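Local coordinates for putative metal-dependent isothiocyanate hydrolase SaxA (Pectobacterium carotovorum, PDB 6BRM), which probably hydrolyses isothiocyanates, using a pair of zinc ions held in a metallo-beta-lactamase-type fold, at residues V12-A16 and G17-L21; W73-A76 and A77-A80; A95-I98 and R99-F103. One frame throughout, in Å; residues are numbered along the deposited sequence.

Contact 1: V12-A16 and G17-L21; sequences VLQYA and GKKFL
L13 and F20 hold the densely packed side of this sharp chain reversal. Their backbones exchange two hydrogen bonds, L13 N to F20 O at 3.0 Å and F20 N to L13 O at 3.1 Å, and the phenyl ring comes close to the same carbonyl, with F20 CD2 3.5 Å from L13 O. Farther along the ring, its edge reaches Y15 CB, 4.2 Å from F20 CE2. L13, Y15 and F20 are buried on this face: L13 packs on I161, F20 meets the ring of F151, and the Y15 hydroxyl is hydrogen-bonded to the carbonyl of K157. The other face is looser. V12 CG1 meets L21 CD1 at 3.6 Å, but beside them Q14 and K19 are partly exposed. Q14 CG stands anti to the backbone N (chi1 -171°), and a bend in the chain beyond it brings OE1 across the K19 aliphatic chain, 3.3 Å from K19 CG. At the closed end, Y15 N donates to K18 O at 2.7 Å, while A16 and G17 turn the chain with positive phi values, as in a type I' turn. Such a tight two-residue beta hairpin here supplies neighbouring antiparallel strands to one sheet of the metallo-beta-lactamase sandwich.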
# COMPACT_ATOMS: atom_id res chain seq x y z
N VAL B 12 -25.81 -1.14 7.44
CA VAL B 12 -26.34 -2.43 6.99
C VAL B 12 -26.54 -2.40 5.48
O VAL B 12 -26.98 -1.39 4.92
CB VAL B 12 -27.64 -2.87 7.73
CG1 VAL B 12 -27.35 -3.04 9.22
CG2 VAL B 12 -28.80 -1.90 7.53
N LEU B 13 -26.18 -3.51 4.84
CA LEU B 13 -26.10 -3.61 3.38
C LEU B 13 -26.82 -4.86 2.92
O LEU B 13 -26.33 -5.98 3.14
CB LEU B 13 -24.62 -3.67 2.97
CG LEU B 13 -24.25 -4.00 1.52
CD1 LEU B 13 -25.03 -3.14 0.53
CD2 LEU B 13 -22.75 -3.84 1.31
N GLN B 14 -27.99 -4.68 2.31
CA GLN B 14 -28.72 -5.79 1.69
C GLN B 14 -28.23 -5.97 0.25
O GLN B 14 -28.54 -5.15 -0.62
CB GLN B 14 -30.23 -5.56 1.74
CG GLN B 14 -31.04 -6.79 1.30
CD GLN B 14 -32.40 -6.93 2.00
OE1 GLN B 14 -32.57 -6.55 3.16
NE2 GLN B 14 -33.36 -7.51 1.28
N TYR B 15 -27.45 -7.02 0.02
CA TYR B 15 -26.74 -7.24 -1.25
C TYR B 15 -26.90 -8.70 -1.71
O TYR B 15 -26.50 -9.62 -0.99
CB TYR B 15 -25.26 -6.90 -1.08
CG TYR B 15 -24.48 -6.74 -2.38
CD1 TYR B 15 -24.06 -7.86 -3.11
CD2 TYR B 15 -24.15 -5.48 -2.87
CE1 TYR B 15 -23.35 -7.72 -4.29
CE2 TYR B 15 -23.43 -5.33 -4.05
CZ TYR B 15 -23.04 -6.46 -4.76
OH TYR B 15 -22.33 -6.34 -5.93
N ALA B 16 -27.48 -8.89 -2.89
CA ALA B 16 -27.66 -10.21 -3.52
C ALA B 16 -28.47 -11.18 -2.66
O ALA B 16 -28.13 -12.36 -2.53
CB ALA B 16 -26.30 -10.80 -3.90
N GLY B 17 -29.57 -10.68 -2.10
CA GLY B 17 -30.44 -11.46 -1.23
C GLY B 17 -29.87 -11.81 0.13
O GLY B 17 -30.38 -12.73 0.78
N LYS B 18 -28.84 -11.09 0.57
CA LYS B 18 -28.18 -11.32 1.87
C LYS B 18 -27.98 -9.98 2.57
O LYS B 18 -27.73 -8.97 1.90
CB LYS B 18 -26.81 -11.98 1.68
CG LYS B 18 -26.82 -13.29 0.91
CD LYS B 18 -27.57 -14.39 1.65
CE LYS B 18 -27.51 -15.73 0.92
NZ LYS B 18 -27.87 -15.63 -0.53
N LYS B 19 -28.10 -9.98 3.90
CA LYS B 19 -27.90 -8.77 4.72
C LYS B 19 -26.61 -8.87 5.53
O LYS B 19 -26.32 -9.92 6.11
CB LYS B 19 -29.07 -8.58 5.67
CG LYS B 19 -30.38 -8.19 5.00
CD LYS B 19 -31.42 -7.76 6.02
CE LYS B 19 -31.18 -6.33 6.51
NZ LYS B 19 -32.17 -5.90 7.54
N PHE B 20 -25.85 -7.78 5.57
CA PHE B 20 -24.63 -7.67 6.36
C PHE B 20 -24.72 -6.46 7.28
O PHE B 20 -25.41 -5.50 6.96
CB PHE B 20 -23.40 -7.51 5.46
CG PHE B 20 -23.31 -8.53 4.37
CD1 PHE B 20 -22.92 -9.83 4.65
CD2 PHE B 20 -23.62 -8.19 3.06
CE1 PHE B 20 -22.83 -10.78 3.65
CE2 PHE B 20 -23.54 -9.14 2.05
CZ PHE B 20 -23.14 -10.44 2.34
N LEU B 21 -24.01 -6.53 8.40
CA LEU B 21 -23.81 -5.39 9.29
C LEU B 21 -22.31 -5.14 9.36
O LEU B 21 -21.58 -5.92 9.96
CB LEU B 21 -24.39 -5.69 10.68
CG LEU B 21 -24.15 -4.72 11.85
CD1 LEU B 21 -24.66 -3.31 11.56
CD2 LEU B 21 -24.81 -5.26 13.11

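Contact 2: W73-A76 and A77-A80; sequences WDEA and AQQA
W73, just ahead of a helix, meets Q78 in its first turn, the two side chains crossing obliquely, and D74 between them is the N-cap. The segment directly follows the HxHxDH zinc-binding motif, whose ligands H67, H69, D71 and H72 precede W73, and it opens the helix of a beta-alpha-beta unit. The indole is set with CG anti to the backbone N (chi1 -179°), which carries it forward over the first turn. There the aliphatic part of Q78 passes over one of its faces: Q78 CG sits 3.2 Å above the ring plane, offset toward the rim. The glutamine chain is extended beyond CG, and its amide is inclined to the indole by 35°, with NE2 also over the ring, 3.5 Å from W73 CD1. From that position NE2 makes a weak hydrogen bond to W73 O at 3.2 Å. The benzo end of the indole instead approaches A77, where W73 CZ3 is 4.1 Å from A77 CB.

On the outer side, E75 crosses Q78 at about a right angle, its carboxylate turned 69° from the amide plane.

D74 ties the helix start to a preceding loop. Its OD2 accepts from A27 N and W32 NE1, and its OD1 accepts from L26 N as well as from the helix, so several donors hold the carboxylate and probably stabilise its negative charge. The backbone carbonyl begins the regular helical pattern, with Q78 N bonded to D74 O at 3.0 Å. The cap itself is made from above the carboxylate plane, A77 N donating to D74 OD1 at 2.9 Å.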
# COMPACT_ATOMS: atom_id res chain seq x y z
N TRP B 73 -16.20 -1.16 16.49
CA TRP B 73 -16.39 -2.41 17.23
C TRP B 73 -16.16 -2.12 18.72
O TRP B 73 -15.06 -2.35 19.25
CB TRP B 73 -15.42 -3.49 16.72
CG TRP B 73 -15.53 -4.84 17.38
CD1 TRP B 73 -14.56 -5.48 18.09
CD2 TRP B 73 -16.67 -5.71 17.38
NE1 TRP B 73 -15.02 -6.69 18.54
CE2 TRP B 73 -16.31 -6.86 18.11
CE3 TRP B 73 -17.96 -5.63 16.84
CZ2 TRP B 73 -17.19 -7.93 18.32
CZ3 TRP B 73 -18.84 -6.69 17.04
CH2 TRP B 73 -18.45 -7.82 17.77
N ASP B 74 -17.19 -1.58 19.37
CA ASP B 74 -17.11 -1.17 20.79
C ASP B 74 -17.58 -2.26 21.74
O ASP B 74 -18.11 -3.28 21.30
CB ASP B 74 -17.89 0.15 21.04
CG ASP B 74 -19.38 0.04 20.74
OD1 ASP B 74 -19.90 -1.05 20.41
OD2 ASP B 74 -20.06 1.08 20.83
N GLU B 75 -17.37 -2.03 23.03
CA GLU B 75 -17.78 -2.98 24.08
C GLU B 75 -19.29 -3.25 24.05
O GLU B 75 -19.71 -4.39 24.25
CB GLU B 75 -17.36 -2.46 25.47
CG GLU B 75 -17.39 -3.51 26.59
CD GLU B 75 -16.24 -4.51 26.53
OE1 GLU B 75 -15.07 -4.10 26.32
OE2 GLU B 75 -16.51 -5.73 26.71
N ALA B 76 -20.10 -2.22 23.78
CA ALA B 76 -21.56 -2.37 23.65
C ALA B 76 -21.96 -3.39 22.57
O ALA B 76 -22.86 -4.21 22.79
CB ALA B 76 -22.20 -1.03 23.36
N ALA B 77 -21.29 -3.33 21.42
CA ALA B 77 -21.50 -4.29 20.33
C ALA B 77 -20.96 -5.68 20.68
O ALA B 77 -21.55 -6.69 20.30
CB ALA B 77 -20.85 -3.77 19.05
N GLN B 78 -19.83 -5.73 21.39
CA GLN B 78 -19.25 -7.00 21.86
C GLN B 78 -20.16 -7.74 22.84
O GLN B 78 -20.09 -8.97 22.94
CB GLN B 78 -17.87 -6.76 22.50
CG GLN B 78 -16.80 -6.33 21.50
CD GLN B 78 -15.61 -5.65 22.16
OE1 GLN B 78 -15.25 -5.96 23.29
NE2 GLN B 78 -14.99 -4.72 21.44
N GLN B 79 -21.00 -7.00 23.57
CA GLN B 79 -22.03 -7.58 24.43
C GLN B 79 -23.30 -7.88 23.64
O GLN B 79 -23.82 -9.00 23.70
CB GLN B 79 -22.36 -6.63 25.59
CG GLN B 79 -21.18 -6.32 26.51
CD GLN B 79 -21.50 -5.23 27.52
OE1 GLN B 79 -20.80 -4.22 27.61
NE2 GLN B 79 -22.57 -5.43 28.29
N ALA B 80 -23.80 -6.89 22.90
CA ALA B 80 -25.13 -6.95 22.26
C ALA B 80 -25.25 -7.93 21.09
O ALA B 80 -26.31 -8.54 20.91
CB ALA B 80 -25.55 -5.56 21.82

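Contact 3: A95-I98 and R99-F103; sequences AALI and RSQGF
The ring of F103 presents its edge to I98, the carbonyl O of I98 lying near the ring plane and 3.4 Å from F103 CD1. Beyond the two segments the same ring meets the indole of W73, with the planes at about 55°, and takes part in a cation-pi contact with K83. The second flat group, the guanidinium of R99, is folded back by bends at chi2 and chi3, so that A95 O lies over one of its faces, 4.2 Å above the plane and offset toward the rim.

Between these groups the helix comes to its end. R99 N still donates to A95 O at 2.8 Å and S100 N to A96 O at 3.0 Å, but the regular pattern then frays: Q101 N is shared between a weak bond to L97 O and one of 3.3 Å to I98 O, which it meets from well above the carbonyl plane. G102 follows with a positive phi of 105°, a backbone shape suited to glycine, and swings the chain round so that F103 returns beneath the last turn. Its CB then packs on I98 CG2 at 3.9 Å. I98 CG2 stands anti to the backbone N, which directs that methyl group to the returning phenylalanine. The apolar contact thus packs the chain after the helix against its last turn.

Helix 92-100 links strands 87-89 and 106-108 in a beta-alpha-beta unit. A95 lies on both strands, touching T89, I106 and V108; I98 and R99 also reach I106, whereas F103 rests on I87 and I98 extends to L65 and T68 in the loop that carries the zinc ligands H67 and H69.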
# COMPACT_ATOMS: atom_id res chain seq x y z
N ALA B 95 -9.24 -11.87 14.32
CA ALA B 95 -10.03 -13.08 14.57
C ALA B 95 -9.77 -13.62 15.97
O ALA B 95 -10.72 -13.92 16.70
CB ALA B 95 -9.73 -14.14 13.53
N ALA B 96 -8.49 -13.73 16.34
CA ALA B 96 -8.08 -14.19 17.67
C ALA B 96 -8.64 -13.31 18.79
O ALA B 96 -9.12 -13.83 19.80
CB ALA B 96 -6.56 -14.25 17.77
N LEU B 97 -8.57 -11.99 18.60
CA LEU B 97 -9.13 -11.03 19.55
C LEU B 97 -10.63 -11.24 19.72
O LEU B 97 -11.10 -11.48 20.83
CB LEU B 97 -8.85 -9.59 19.09
CG LEU B 97 -9.47 -8.41 19.86
CD1 LEU B 97 -9.29 -8.54 21.37
CD2 LEU B 97 -8.90 -7.09 19.37
N ILE B 98 -11.36 -11.19 18.61
CA ILE B 98 -12.81 -11.42 18.59
C ILE B 98 -13.18 -12.79 19.20
O ILE B 98 -14.16 -12.89 19.94
CB ILE B 98 -13.41 -11.21 17.16
CG1 ILE B 98 -13.84 -9.75 16.96
CG2 ILE B 98 -14.66 -12.06 16.91
CD1 ILE B 98 -12.74 -8.72 17.13
N ARG B 99 -12.39 -13.82 18.90
CA ARG B 99 -12.62 -15.17 19.45
C ARG B 99 -12.44 -15.24 20.96
O ARG B 99 -13.20 -15.94 21.65
CB ARG B 99 -11.70 -16.20 18.76
CG ARG B 99 -12.05 -17.66 19.01
CD ARG B 99 -11.76 -18.52 17.78
NE ARG B 99 -10.44 -18.22 17.21
CZ ARG B 99 -10.10 -18.28 15.91
NH1 ARG B 99 -10.98 -18.65 14.97
NH2 ARG B 99 -8.86 -17.98 15.55
N SER B 100 -11.45 -14.52 21.48
CA SER B 100 -11.18 -14.47 22.92
C SER B 100 -12.17 -13.58 23.69
O SER B 100 -12.18 -13.60 24.93
CB SER B 100 -9.74 -14.02 23.18
OG SER B 100 -9.27 -14.57 24.40
N GLN B 101 -12.99 -12.81 22.98
CA GLN B 101 -14.08 -12.03 23.57
C GLN B 101 -15.42 -12.79 23.62
O GLN B 101 -16.47 -12.16 23.78
CB GLN B 101 -14.25 -10.72 22.80
CG GLN B 101 -13.06 -9.78 22.92
CD GLN B 101 -13.21 -8.49 22.12
OE1 GLN B 101 -12.46 -7.54 22.33
NE2 GLN B 101 -14.18 -8.46 21.21
N GLY B 102 -15.40 -14.12 23.49
CA GLY B 102 -16.59 -14.96 23.63
C GLY B 102 -17.18 -15.52 22.34
O GLY B 102 -17.97 -16.47 22.39
N PHE B 103 -16.82 -14.94 21.20
CA PHE B 103 -17.36 -15.36 19.90
C PHE B 103 -16.68 -16.65 19.44
O PHE B 103 -15.51 -16.88 19.75
CB PHE B 103 -17.18 -14.25 18.86
CG PHE B 103 -17.98 -13.01 19.14
CD1 PHE B 103 -17.49 -12.01 19.99
CD2 PHE B 103 -19.23 -12.82 18.55
CE1 PHE B 103 -18.24 -10.87 20.25
CE2 PHE B 103 -19.98 -11.68 18.81
CZ PHE B 103 -19.48 -10.70 19.66

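In the fold
The three contacts come one after another along the chain and share one mixed sheet, either as its strands or as the helices connecting them. Contact 1 forms the hairpin of strands 10-15 and 18-22; contact 2 opens the helix between strands 62-64 and 87-89; contact 3 ends the helix between 87-89 and 106-108. The centre of contact 1 lies about 20 Å from that of contact 2 and about 23 Å from that of contact 3, without touching either. The centres of contacts 2 and 3 are about 12 Å apart and the two pack together: W73 meets I98, Q101 and F103. Because W73 follows zinc ligand H72 directly, this joint between the start of one helix and the end of the next borders the metal site, whereas the hairpin belongs to the sheet framework.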